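Local coordinates for protein alpha-L-rhamnosidase (Aspergillus terreus, PDB 6GSZ) that probably hydrolyses terminal non-reducing alpha-L-rhamnose residues from alpha-L-rhamnosides and carries several bound calcium ions, at residues Val25-Asp30 / Trp36-Tyr41; Ser60-Val65 / Pro837-Ala842; Ala643-Asn648 / Asp666-Ala671. One frame throughout, in Å; residues are numbered along the deposited sequence. Where two conformers were deposited one is given.

Contact 1. Residues Val25-Asp30 / Trp36-Tyr41; sequences VSWRFD and WEQRAY. With CA (calcium ion), chain T.
Trp27 and Phe29 of strand 25-30 meet Trp36, Gln38 and Tyr41 in the interior of an immunoglobulin-like beta sandwich. The axes of segments 25-30 and 38-41 pass 11.6 Å apart, a sheet-to-sheet spacing, and side chains alone bridge the gap: strand 25-30 pairs with strand 3-9 on one side, whereas strand 38-46 lies in the five-stranded sheet opposite. Two T-shaped aromatic pairs carry most of the contact. In the first, the benzo edge of Trp27 is driven into the face of Tyr41, with Trp27 CH2 3.5 Å above the centre of that ring and the planes at 68°. In both residues CG lies between the backbone N and the carbonyl carbon (46° for Trp27), and the side chains cross at about a right angle. The second pair reverses the roles, since Trp36 offers its edge and Phe29 its face; Trp36 CZ3 comes within 3.7 Å of Phe29 CZ, toward the rim of the ring. Trp36 NE1 is meanwhile bonded to the carbonyl oxygen of His91. Between the pairs runs the extended chain of Gln38, whose OE1 also touches the edge of Phe29. Its amide is buried yet well supplied: OE1 also accepts from Ser84 OG, and NE2 reaches the carbonyl oxygens of Ser59 and Asp61. At the far end of strand 25-30, Asp30 OD1 binds a calcium ion at 2.3 Å. The one hydrogen bond between the two segments runs from Trp27 NE1 to Gln38 OE1, 3.1 Å long and fairly straight (N-H...O 160°), in the indole plane and in the carbonyl plane.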
loop_
_atom_site.group_PDB
_atom_site.type_symbol
_atom_site.label_atom_id
_atom_site.label_comp_id
_atom_site.label_asym_id
_atom_site.label_seq_id
_atom_site.Cartn_x
_atom_site.Cartn_y
_atom_site.Cartn_z
ATOM N N VAL A 25 -4.023 -14.617 -17.008
ATOM C CA VAL A 25 -5.318 -14.013 -17.206
ATOM C C VAL A 25 -6.229 -14.425 -16.053
ATOM O O VAL A 25 -6.251 -15.584 -15.650
ATOM C CB VAL A 25 -5.924 -14.410 -18.572
ATOM C CG1 VAL A 25 -7.179 -13.609 -18.858
ATOM C CG2 VAL A 25 -4.888 -14.273 -19.688
ATOM N N SER A 26 -7.052 -13.498 -15.601
ATOM C CA SER A 26 -8.065 -13.727 -14.565
ATOM C C SER A 26 -9.371 -13.035 -14.950
ATOM O O SER A 26 -9.342 -11.996 -15.592
ATOM C CB SER A 26 -7.634 -13.194 -13.215
ATOM O OG SER A 26 -6.387 -13.708 -12.802
ATOM N N TRP A 27 -10.499 -13.607 -14.547
ATOM C CA TRP A 27 -11.757 -12.927 -14.731
ATOM C C TRP A 27 -12.573 -13.033 -13.461
ATOM O O TRP A 27 -12.701 -14.120 -12.894
ATOM C CB TRP A 27 -12.512 -13.464 -15.956
ATOM C CG TRP A 27 -12.556 -14.963 -16.067
ATOM C CD1 TRP A 27 -13.575 -15.817 -15.732
ATOM C CD2 TRP A 27 -11.563 -15.763 -16.709
ATOM N NE1 TRP A 27 -13.220 -17.086 -16.075
ATOM C CE2 TRP A 27 -12.014 -17.100 -16.684
ATOM C CE3 TRP A 27 -10.321 -15.467 -17.305
ATOM C CZ2 TRP A 27 -11.263 -18.127 -17.219
ATOM C CZ3 TRP A 27 -9.575 -16.486 -17.841
ATOM C CH2 TRP A 27 -10.046 -17.814 -17.796
ATOM N N ARG A 28 -13.217 -11.948 -13.096
ATOM C CA ARG A 28 -14.140 -11.916 -11.987
ATOM C C ARG A 28 -15.581 -12.020 -12.510
ATOM O O ARG A 28 -15.892 -11.530 -13.579
ATOM C CB ARG A 28 -13.820 -10.616 -11.258
ATOM C CG ARG A 28 -14.427 -10.485 -9.880
ATOM C CD ARG A 28 -13.811 -9.238 -9.279
ATOM N NE ARG A 28 -12.613 -9.543 -8.505
ATOM C CZ ARG A 28 -11.703 -8.667 -8.126
ATOM N NH1 ARG A 28 -10.975 -8.936 -7.053
ATOM N NH2 ARG A 28 -11.515 -7.553 -8.815
ATOM N N PHE A 29 -16.450 -12.652 -11.722
ATOM C CA PHE A 29 -17.829 -12.865 -12.070
ATOM C C PHE A 29 -18.743 -11.898 -11.328
ATOM O O PHE A 29 -18.437 -11.445 -10.196
ATOM C CB PHE A 29 -18.230 -14.287 -11.691
ATOM C CG PHE A 29 -17.470 -15.375 -12.398
ATOM C CD1 PHE A 29 -17.758 -15.721 -13.715
ATOM C CD2 PHE A 29 -16.437 -16.036 -11.754
ATOM C CE1 PHE A 29 -17.085 -16.757 -14.338
ATOM C CE2 PHE A 29 -15.725 -17.025 -12.407
ATOM C CZ PHE A 29 -16.067 -17.407 -13.684
ATOM N N ASP A 30 -19.892 -11.630 -11.948
ATOM C CA ASP A 30 -21.002 -10.898 -11.315
ATOM C C ASP A 30 -22.269 -11.728 -11.557
ATOM O O ASP A 30 -22.460 -12.277 -12.600
ATOM C CB ASP A 30 -21.088 -9.467 -11.858
ATOM C CG ASP A 30 -22.067 -8.525 -11.185
ATOM O OD1 ASP A 30 -22.686 -8.877 -10.139
ATOM O OD2 ASP A 30 -22.191 -7.421 -11.713
ATOM N N TRP A 36 -22.911 -22.371 -8.684
ATOM C CA TRP A 36 -22.310 -22.352 -9.999
ATOM C C TRP A 36 -20.797 -22.571 -9.903
ATOM O O TRP A 36 -20.121 -21.909 -9.099
ATOM C CB TRP A 36 -22.619 -21.017 -10.683
ATOM C CG TRP A 36 -22.236 -20.978 -12.130
ATOM C CD1 TRP A 36 -23.033 -21.262 -13.195
ATOM C CD2 TRP A 36 -20.951 -20.601 -12.677
ATOM N NE1 TRP A 36 -22.341 -21.119 -14.363
ATOM C CE2 TRP A 36 -21.063 -20.712 -14.077
ATOM C CE3 TRP A 36 -19.716 -20.201 -12.132
ATOM C CZ2 TRP A 36 -19.995 -20.442 -14.931
ATOM C CZ3 TRP A 36 -18.674 -19.913 -12.986
ATOM C CH2 TRP A 36 -18.815 -20.010 -14.363
ATOM N N GLU A 37 -20.290 -23.442 -10.774
ATOM C CA GLU A 37 -18.869 -23.671 -10.940
ATOM C C GLU A 37 -18.560 -23.708 -12.431
ATOM O O GLU A 37 -19.386 -24.118 -13.245
ATOM C CB GLU A 37 -18.438 -24.975 -10.259
ATOM C CG GLU A 37 -18.485 -24.876 -8.749
ATOM C CD GLU A 37 -18.079 -26.102 -7.950
ATOM O OE1 GLU A 37 -18.758 -27.147 -8.079
ATOM O OE2 GLU A 37 -17.094 -26.004 -7.183
ATOM N N GLN A 38 -17.357 -23.262 -12.787
ATOM C CA GLN A 38 -16.932 -23.270 -14.170
ATOM C C GLN A 38 -16.421 -24.665 -14.580
ATOM O O GLN A 38 -15.684 -25.299 -13.827
ATOM C CB GLN A 38 -15.780 -22.250 -14.287
ATOM C CG GLN A 38 -15.206 -22.122 -15.701
ATOM C CD GLN A 38 -14.078 -21.136 -15.727
ATOM O OE1 GLN A 38 -14.319 -19.917 -15.744
ATOM N NE2 GLN A 38 -12.860 -21.681 -15.769
ATOM N N ARG A 39 -16.778 -25.111 -15.799
ATOM C CA ARG A 39 -16.153 -26.284 -16.357
ATOM C C ARG A 39 -15.170 -25.969 -17.491
ATOM O O ARG A 39 -14.277 -26.783 -17.752
ATOM C CB ARG A 39 -17.178 -27.319 -16.805
ATOM C CG ARG A 39 -18.051 -26.876 -17.965
ATOM C CD ARG A 39 -18.927 -28.036 -18.459
ATOM N NE ARG A 39 -18.166 -29.271 -18.638
ATOM C CZ ARG A 39 -18.203 -30.351 -17.834
ATOM N NH1 ARG A 39 -19.032 -30.434 -16.793
ATOM N NH2 ARG A 39 -17.385 -31.357 -18.093
ATOM N N ALA A 40 -15.310 -24.801 -18.143
ATOM C CA ALA A 40 -14.460 -24.507 -19.290
ATOM C C ALA A 40 -14.487 -23.008 -19.521
ATOM O O ALA A 40 -15.348 -22.302 -19.014
ATOM C CB ALA A 40 -14.927 -25.216 -20.540
ATOM N N TYR A 41 -13.518 -22.539 -20.295
ATOM C CA TYR A 41 -13.471 -21.137 -20.718
ATOM C C TYR A 41 -12.948 -21.076 -22.149
ATOM O O TYR A 41 -12.285 -21.965 -22.643
ATOM C CB TYR A 41 -12.639 -20.283 -19.764
ATOM C CG TYR A 41 -11.189 -20.654 -19.650
ATOM C CD1 TYR A 41 -10.263 -20.203 -20.584
ATOM C CD2 TYR A 41 -10.703 -21.354 -18.554
ATOM C CE1 TYR A 41 -8.911 -20.483 -20.459
ATOM C CE2 TYR A 41 -9.358 -21.616 -18.410
ATOM C CZ TYR A 41 -8.439 -21.135 -19.330
ATOM O OH TYR A 41 -7.092 -21.417 -19.163
HETATM CA CA CA T . -23.397 -8.339 -7.981
HETATM O O HOH W 1 -21.493 -8.545 -7.609
HETATM O O HOH W 2 -24.342 -10.400 -7.961
HETATM O O HOH W 3 -22.945 -8.338 -5.433
#

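Contact 2. Residues Ser60-Val65 / Pro837-Ala842. With CA (calcium ion), chain I.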
loop_
_atom_site.group_PDB
_atom_site.type_symbol
_atom_site.label_atom_id
_atom_site.label_comp_id
_atom_site.label_asym_id
_atom_site.label_seq_id
_atom_site.Cartn_x
_atom_site.Cartn_y
_atom_site.Cartn_z
ATOM N N SER A 60 -11.680 -25.544 -14.471
ATOM C CA SER A 60 -12.479 -24.755 -13.552
ATOM C C SER A 60 -11.757 -23.480 -13.115
ATOM O O SER A 60 -12.335 -22.723 -12.395
ATOM C CB SER A 60 -12.841 -25.542 -12.340
ATOM O OG SER A 60 -11.710 -25.711 -11.503
ATOM N N ASP A 61 -10.516 -23.274 -13.546
ATOM C CA ASP A 61 -9.731 -22.123 -13.037
ATOM C C ASP A 61 -10.126 -20.823 -13.748
ATOM O O ASP A 61 -10.214 -20.777 -14.985
ATOM C CB ASP A 61 -8.249 -22.390 -13.226
ATOM C CG ASP A 61 -7.308 -21.579 -12.356
ATOM O OD1 ASP A 61 -7.756 -20.837 -11.481
ATOM O OD2 ASP A 61 -6.129 -21.753 -12.504
ATOM N N SER A 62 -10.429 -19.810 -12.930
ATOM C CA SER A 62 -10.732 -18.467 -13.449
ATOM C C SER A 62 -9.724 -17.414 -12.968
ATOM O O SER A 62 -9.922 -16.220 -13.240
ATOM C CB SER A 62 -12.169 -18.089 -13.037
ATOM O OG SER A 62 -12.359 -18.222 -11.635
ATOM N N VAL A 63 -8.633 -17.852 -12.295
ATOM C CA VAL A 63 -7.675 -16.922 -11.703
ATOM C C VAL A 63 -6.262 -17.324 -12.103
ATOM O O VAL A 63 -5.794 -18.423 -11.805
ATOM C CB VAL A 63 -7.805 -16.908 -10.164
ATOM C CG1 VAL A 63 -6.733 -16.003 -9.539
ATOM C CG2 VAL A 63 -9.190 -16.473 -9.734
ATOM N N LEU A 64 -5.577 -16.363 -12.734
ATOM C CA LEU A 64 -4.151 -16.524 -13.102
ATOM C C LEU A 64 -3.929 -17.785 -13.964
ATOM O O LEU A 64 -2.950 -18.548 -13.757
ATOM C CB LEU A 64 -3.282 -16.488 -11.843
ATOM C CG LEU A 64 -3.332 -15.153 -11.075
ATOM C CD1 LEU A 64 -2.736 -15.321 -9.675
ATOM C CD2 LEU A 64 -2.625 -14.003 -11.793
ATOM N N VAL A 65 -4.772 -17.920 -14.993
ATOM C CA VAL A 65 -4.634 -19.016 -15.952
ATOM C C VAL A 65 -3.586 -18.627 -16.986
ATOM O O VAL A 65 -3.223 -17.449 -17.099
ATOM C CB VAL A 65 -5.971 -19.369 -16.632
ATOM C CG1 VAL A 65 -7.099 -19.542 -15.601
ATOM C CG2 VAL A 65 -6.360 -18.367 -17.697
ATOM N N PRO A 837 -19.612 -15.813 -4.088
ATOM C CA PRO A 837 -19.505 -15.572 -5.514
ATOM C C PRO A 837 -19.439 -16.821 -6.375
ATOM O O PRO A 837 -19.046 -17.920 -5.913
ATOM C CB PRO A 837 -18.223 -14.714 -5.639
ATOM C CG PRO A 837 -17.408 -15.088 -4.410
ATOM C CD PRO A 837 -18.400 -15.467 -3.336
ATOM N N PRO A 838 -19.795 -16.657 -7.674
ATOM C CA PRO A 838 -19.664 -17.733 -8.640
ATOM C C PRO A 838 -18.267 -18.360 -8.548
ATOM O O PRO A 838 -17.259 -17.668 -8.429
ATOM C CB PRO A 838 -19.946 -17.056 -9.992
ATOM C CG PRO A 838 -20.810 -15.874 -9.632
ATOM C CD PRO A 838 -20.285 -15.410 -8.297
ATOM N N ASN A 839 -18.209 -19.676 -8.729
ATOM C CA ASN A 839 -16.980 -20.470 -8.811
ATOM C C ASN A 839 -16.310 -20.680 -7.448
ATOM O O ASN A 839 -15.165 -21.168 -7.411
ATOM C CB ASN A 839 -15.991 -19.891 -9.835
ATOM C CG ASN A 839 -15.255 -20.986 -10.581
ATOM O OD1 ASN A 839 -15.750 -22.132 -10.659
ATOM N ND2 ASN A 839 -14.098 -20.682 -11.156
ATOM N N THR A 840 -16.991 -20.298 -6.353
ATOM C CA THR A 840 -16.469 -20.528 -5.000
ATOM C C THR A 840 -17.477 -21.360 -4.193
ATOM O O THR A 840 -18.646 -21.487 -4.580
ATOM C CB THR A 840 -16.150 -19.214 -4.277
ATOM O OG1 THR A 840 -17.355 -18.539 -3.869
ATOM C CG2 THR A 840 -15.285 -18.303 -5.124
ATOM N N ARG A 841 -17.006 -21.792 -3.021
ATOM C CA ARG A 841 -17.851 -22.453 -2.034
ATOM C C ARG A 841 -17.482 -21.902 -0.663
ATOM O O ARG A 841 -16.368 -21.350 -0.482
ATOM C CB ARG A 841 -17.754 -23.979 -2.039
ATOM C CG ARG A 841 -18.194 -24.629 -3.341
ATOM C CD ARG A 841 -18.290 -26.122 -3.276
ATOM N NE ARG A 841 -19.254 -26.604 -2.278
ATOM C CZ ARG A 841 -20.585 -26.652 -2.464
ATOM N NH1 ARG A 841 -21.135 -26.286 -3.614
ATOM N NH2 ARG A 841 -21.367 -27.137 -1.514
ATOM N N ALA A 842 -18.412 -21.980 0.278
ATOM C CA ALA A 842 -18.174 -21.493 1.608
ATOM C C ALA A 842 -18.631 -22.525 2.650
ATOM O O ALA A 842 -19.472 -23.393 2.384
ATOM C CB ALA A 842 -18.889 -20.184 1.813
HETATM CA CA CA I . -5.503 -20.354 -10.605
HETATM O O HOH W 4 -3.359 -20.507 -11.762
HETATM O O HOH W 5 -4.141 -19.075 -9.029
HETATM O O HOH W 6 -6.917 -20.256 -8.670
HETATM O O HOH W 7 -4.945 -22.436 -9.531
#
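Asn839 inserts its amide between Ser60 and Ser62, and both N-H groups of ND2 are spent there. One bond runs from Asn839 ND2 to Ser60 O, 3.0 Å and nearly straight at 168°; the other reaches Ser62 OG at 3.1 Å and is more bent, at 152°. Both acceptors lie within a few degrees of the amide plane, which fixes the rotation of the group, and Asn839 OD1 accepts from the backbone N of Gln38. This close-fitting part is small, with 104 Å² buried in all. Asn839 itself sits at the third position of a type II turn, Pro837 to Thr840, closed by Thr840 N and OG1, which both bond to Pro837 O. The other side of 60-65 is loose and watery. There Asp61 turns away from the turn and holds a calcium ion through OD1 (2.5 Å) and OD2, Val63 O adds a ligand at 2.3 Å, and four waters complete the sphere. An Asx turn, Val63 N to Asp61 OD1, shapes this loop. In the fold, 60-65 leaves strand 53-58 and pairs with strand 25-30, while the turn leads from strand 828-836 into strand 841-845 beside strand 787-790, joining the N-terminal immunoglobulin-like and C-terminal domains.

Contact 3. Residues Ala643-Asn648 / Asp666-Ala671. With CA (calcium ion), chain Q; NAG (2-acetamido-2-deoxy-beta-D-glucopyranose), chain G; MAN (alpha-D-mannopyranose), chain C.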
loop_
_atom_site.group_PDB
_atom_site.type_symbol
_atom_site.label_atom_id
_atom_site.label_comp_id
_atom_site.label_asym_id
_atom_site.label_seq_id
_atom_site.Cartn_x
_atom_site.Cartn_y
_atom_site.Cartn_z
ATOM N N ALA A 643 13.186 -22.189 27.639
ATOM C CA ALA A 643 13.646 -20.840 27.908
ATOM C C ALA A 643 12.591 -19.966 28.612
ATOM O O ALA A 643 12.960 -19.143 29.471
ATOM C CB ALA A 643 14.090 -20.199 26.618
ATOM N N TRP A 644 11.304 -20.105 28.246
ATOM C CA TRP A 644 10.303 -19.080 28.514
ATOM C C TRP A 644 9.045 -19.563 29.238
ATOM O O TRP A 644 8.240 -18.729 29.648
ATOM C CB TRP A 644 9.894 -18.380 27.206
ATOM C CG TRP A 644 11.061 -17.765 26.492
ATOM C CD1 TRP A 644 11.510 -18.107 25.255
ATOM C CD2 TRP A 644 11.959 -16.737 26.976
ATOM N NE1 TRP A 644 12.584 -17.342 24.908
ATOM C CE2 TRP A 644 12.911 -16.524 25.956
ATOM C CE3 TRP A 644 12.079 -16.003 28.168
ATOM C CZ2 TRP A 644 13.918 -15.569 26.054
ATOM C CZ3 TRP A 644 13.080 -15.057 28.266
ATOM C CH2 TRP A 644 14.011 -14.881 27.244
ATOM N N ILE A 645 8.859 -20.876 29.390
ATOM C CA ILE A 645 7.636 -21.414 30.001
ATOM C C ILE A 645 8.045 -22.288 31.188
ATOM O O ILE A 645 8.853 -23.224 31.029
ATOM C CB ILE A 645 6.778 -22.212 29.006
ATOM C CG1 ILE A 645 6.512 -21.436 27.722
ATOM C CG2 ILE A 645 5.481 -22.587 29.683
ATOM C CD1 ILE A 645 5.592 -22.082 26.746
ATOM N N THR A 646 7.511 -21.979 32.371
ATOM C CA THR A 646 7.819 -22.806 33.550
ATOM C C THR A 646 7.169 -24.181 33.388
ATOM O O THR A 646 6.269 -24.348 32.577
ATOM C CB THR A 646 7.310 -22.157 34.847
ATOM O OG1 THR A 646 5.881 -22.142 34.855
ATOM C CG2 THR A 646 7.811 -20.749 35.003
ATOM N N SER A 647 7.587 -25.124 34.234
ATOM C CA SER A 647 7.091 -26.490 34.152
ATOM C C SER A 647 5.559 -26.529 34.244
ATOM O O SER A 647 4.938 -27.323 33.532
ATOM C CB SER A 647 7.727 -27.365 35.195
ATOM O OG SER A 647 7.385 -26.913 36.490
ATOM N N ASN A 648 4.968 -25.673 35.078
ATOM C CA ASN A 648 3.516 -25.656 35.256
ATOM C C ASN A 648 2.771 -24.813 34.213
ATOM O O ASN A 648 1.553 -24.649 34.318
ATOM C CB ASN A 648 3.093 -25.237 36.668
ATOM C CG ASN A 648 3.344 -23.792 37.009
ATOM O OD1 ASN A 648 3.558 -22.948 36.146
ATOM N ND2 ASN A 648 3.279 -23.497 38.295
ATOM N N ASP A 666 0.950 -21.559 19.095
ATOM C CA ASP A 666 0.745 -22.963 19.556
ATOM C C ASP A 666 2.054 -23.533 20.136
ATOM O O ASP A 666 2.530 -24.607 19.752
ATOM C CB ASP A 666 0.172 -23.843 18.439
ATOM C CG ASP A 666 -1.215 -23.458 17.977
ATOM O OD1 ASP A 666 -2.102 -23.290 18.844
ATOM O OD2 ASP A 666 -1.420 -23.383 16.751
ATOM N N LEU A 667 2.626 -22.818 21.114
ATOM C CA LEU A 667 3.944 -23.155 21.657
ATOM C C LEU A 667 3.882 -23.805 23.054
ATOM O O LEU A 667 4.922 -24.137 23.587
ATOM C CB LEU A 667 4.812 -21.884 21.727
ATOM C CG LEU A 667 5.036 -21.200 20.376
ATOM C CD1 LEU A 667 5.942 -19.988 20.508
ATOM C CD2 LEU A 667 5.615 -22.175 19.365
ATOM N N PHE A 668 2.682 -24.012 23.614
ATOM C CA PHE A 668 2.556 -24.688 24.922
ATOM C C PHE A 668 2.714 -26.183 24.696
ATOM O O PHE A 668 2.424 -26.687 23.613
ATOM C CB PHE A 668 1.223 -24.358 25.606
ATOM C CG PHE A 668 1.182 -22.966 26.169
ATOM C CD1 PHE A 668 1.677 -22.687 27.429
ATOM C CD2 PHE A 668 0.706 -21.909 25.399
ATOM C CE1 PHE A 668 1.711 -21.385 27.910
ATOM C CE2 PHE A 668 0.732 -20.620 25.900
ATOM C CZ PHE A 668 1.194 -20.364 27.162
ATOM N N PRO A 669 3.217 -26.927 25.693
ATOM C CA PRO A 669 3.400 -28.369 25.529
ATOM C C PRO A 669 2.127 -29.220 25.537
ATOM O O PRO A 669 2.210 -30.390 25.223
ATOM C CB PRO A 669 4.312 -28.738 26.703
ATOM C CG PRO A 669 4.065 -27.702 27.744
ATOM C CD PRO A 669 3.720 -26.427 26.983
ATOM N N SER A 670 0.987 -28.634 25.886
ATOM C CA SER A 670 -0.255 -29.380 25.880
ATOM C C SER A 670 -1.425 -28.429 25.668
ATOM O O SER A 670 -1.341 -27.228 25.972
ATOM C CB SER A 670 -0.461 -30.147 27.175
ATOM O OG SER A 670 -0.841 -29.296 28.228
ATOM N N ALA A 671 -2.516 -28.993 25.133
ATOM C CA ALA A 671 -3.738 -28.239 24.890
ATOM C C ALA A 671 -4.239 -27.680 26.229
ATOM O O ALA A 671 -4.816 -26.584 26.286
ATOM C CB ALA A 671 -4.767 -29.120 24.240
HETATM CA CA CA Q . 3.127 -26.448 18.458
HETATM C C1 NAG G . 3.706 -22.279 38.942
HETATM C C2 NAG G . 5.171 -21.829 38.582
HETATM C C3 NAG G . 5.443 -20.370 39.084
HETATM C C4 NAG G . 4.264 -19.422 38.910
HETATM C C5 NAG G . 2.992 -20.064 39.455
HETATM C C6 NAG G . 1.749 -19.237 39.177
HETATM C C7 NAG G . 6.686 -23.810 38.256
HETATM C C8 NAG G . 7.849 -24.637 38.751
HETATM N N2 NAG G . 6.219 -22.786 39.044
HETATM O O3 NAG G . 6.461 -19.671 38.371
HETATM O O4 NAG G . 4.550 -18.129 39.499
HETATM O O5 NAG G . 2.764 -21.270 38.746
HETATM O O6 NAG G . 0.635 -19.869 39.823
HETATM O O7 NAG G . 6.238 -24.075 37.174
HETATM C C1 MAN C . -0.799 -28.770 18.078
HETATM C C2 MAN C . 0.714 -28.483 17.961
HETATM C C3 MAN C . 1.331 -28.890 19.332
HETATM C C4 MAN C . 0.563 -28.295 20.537
HETATM C C5 MAN C . -0.937 -28.606 20.442
HETATM C C6 MAN C . -1.763 -28.054 21.614
HETATM O O2 MAN C . 1.076 -27.119 17.476
HETATM O O3 MAN C . 2.746 -28.565 19.352
HETATM O O4 MAN C . 0.986 -28.837 21.805
HETATM O O5 MAN C . -1.403 -28.087 19.197
HETATM O O6 MAN C . -1.457 -26.678 21.885
HETATM O O HOH W 8 3.707 -26.764 21.129
HETATM O O HOH W 9 2.884 -24.770 16.876
HETATM O O HOH W 10 3.366 -27.704 16.356
HETATM O O HOH W 11 5.152 -26.672 18.196
#
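The ring of Phe668 is approached obliquely by the delta methyl of Ile645: CD1 of Ile645 lies 4.0 Å from CD1 of Phe668 and 4.1 Å from its CE1, the ring atoms nearest to it. Met651, Pro662 and Leu663 also touch this ring. Beside the contact, the indole of Trp644 carries the methyl of Ala643 over one face, 3.6 Å above the plane and toward the rim, while Phe640 meets it ring to ring and NE1 bonds to Asp603. Ile645 reaches across because CG1 lies anti to the carbonyl carbon (chi1 -51°) and CD1 continues outward in an extended chain (chi2 -175°), which also brings CD1 near the carbonyl oxygen of Leu667. That oxygen has a hydrogen bond from Gln641. No hydrogen bond crosses between the two segments. Sugars flank both. Asn648 ND2 is covalently joined to C1 of an N-acetylglucosamine, whose O7 takes a 2.9 Å bond from Asn648 N. On the other flank, Asp666 O binds a calcium ion at 2.3 Å together with O2 and O3 of a glycan mannose, and Phe668 O accepts from mannose O4. Helix 656-664 ends in a Schellman motif at Asp666, and Ser670 N-caps helix 671-687: two interhelical loops packed together in the six-hairpin glycosidase domain, with Asn648 and Thr650 forming an N-glycosylation sequon.

Contacts 1 and 2 are neighbours, their centres 6 Å apart, and they share one piece of the N-terminal domain. Strand 25-30 is zipped to 60-65 by Ser26 OG to Leu64 N and by Val25 O to Val65 N, each 2.8 Å and probably a hydrogen bond, and Asn839 of contact 2 bonds through OD1 to the backbone N of Gln38 in contact 1. Ser26 also lines a pocket holding a methoxyethoxyethanol molecule. Contact 3 stands apart in the helical domain, its centre 47 Å from contact 1 and 41 Å from contact 2, although in sequence it falls between the two segments of contact 2. None of the three supplies a residue to the glucose-occupied pocket around Asp460 and Glu740.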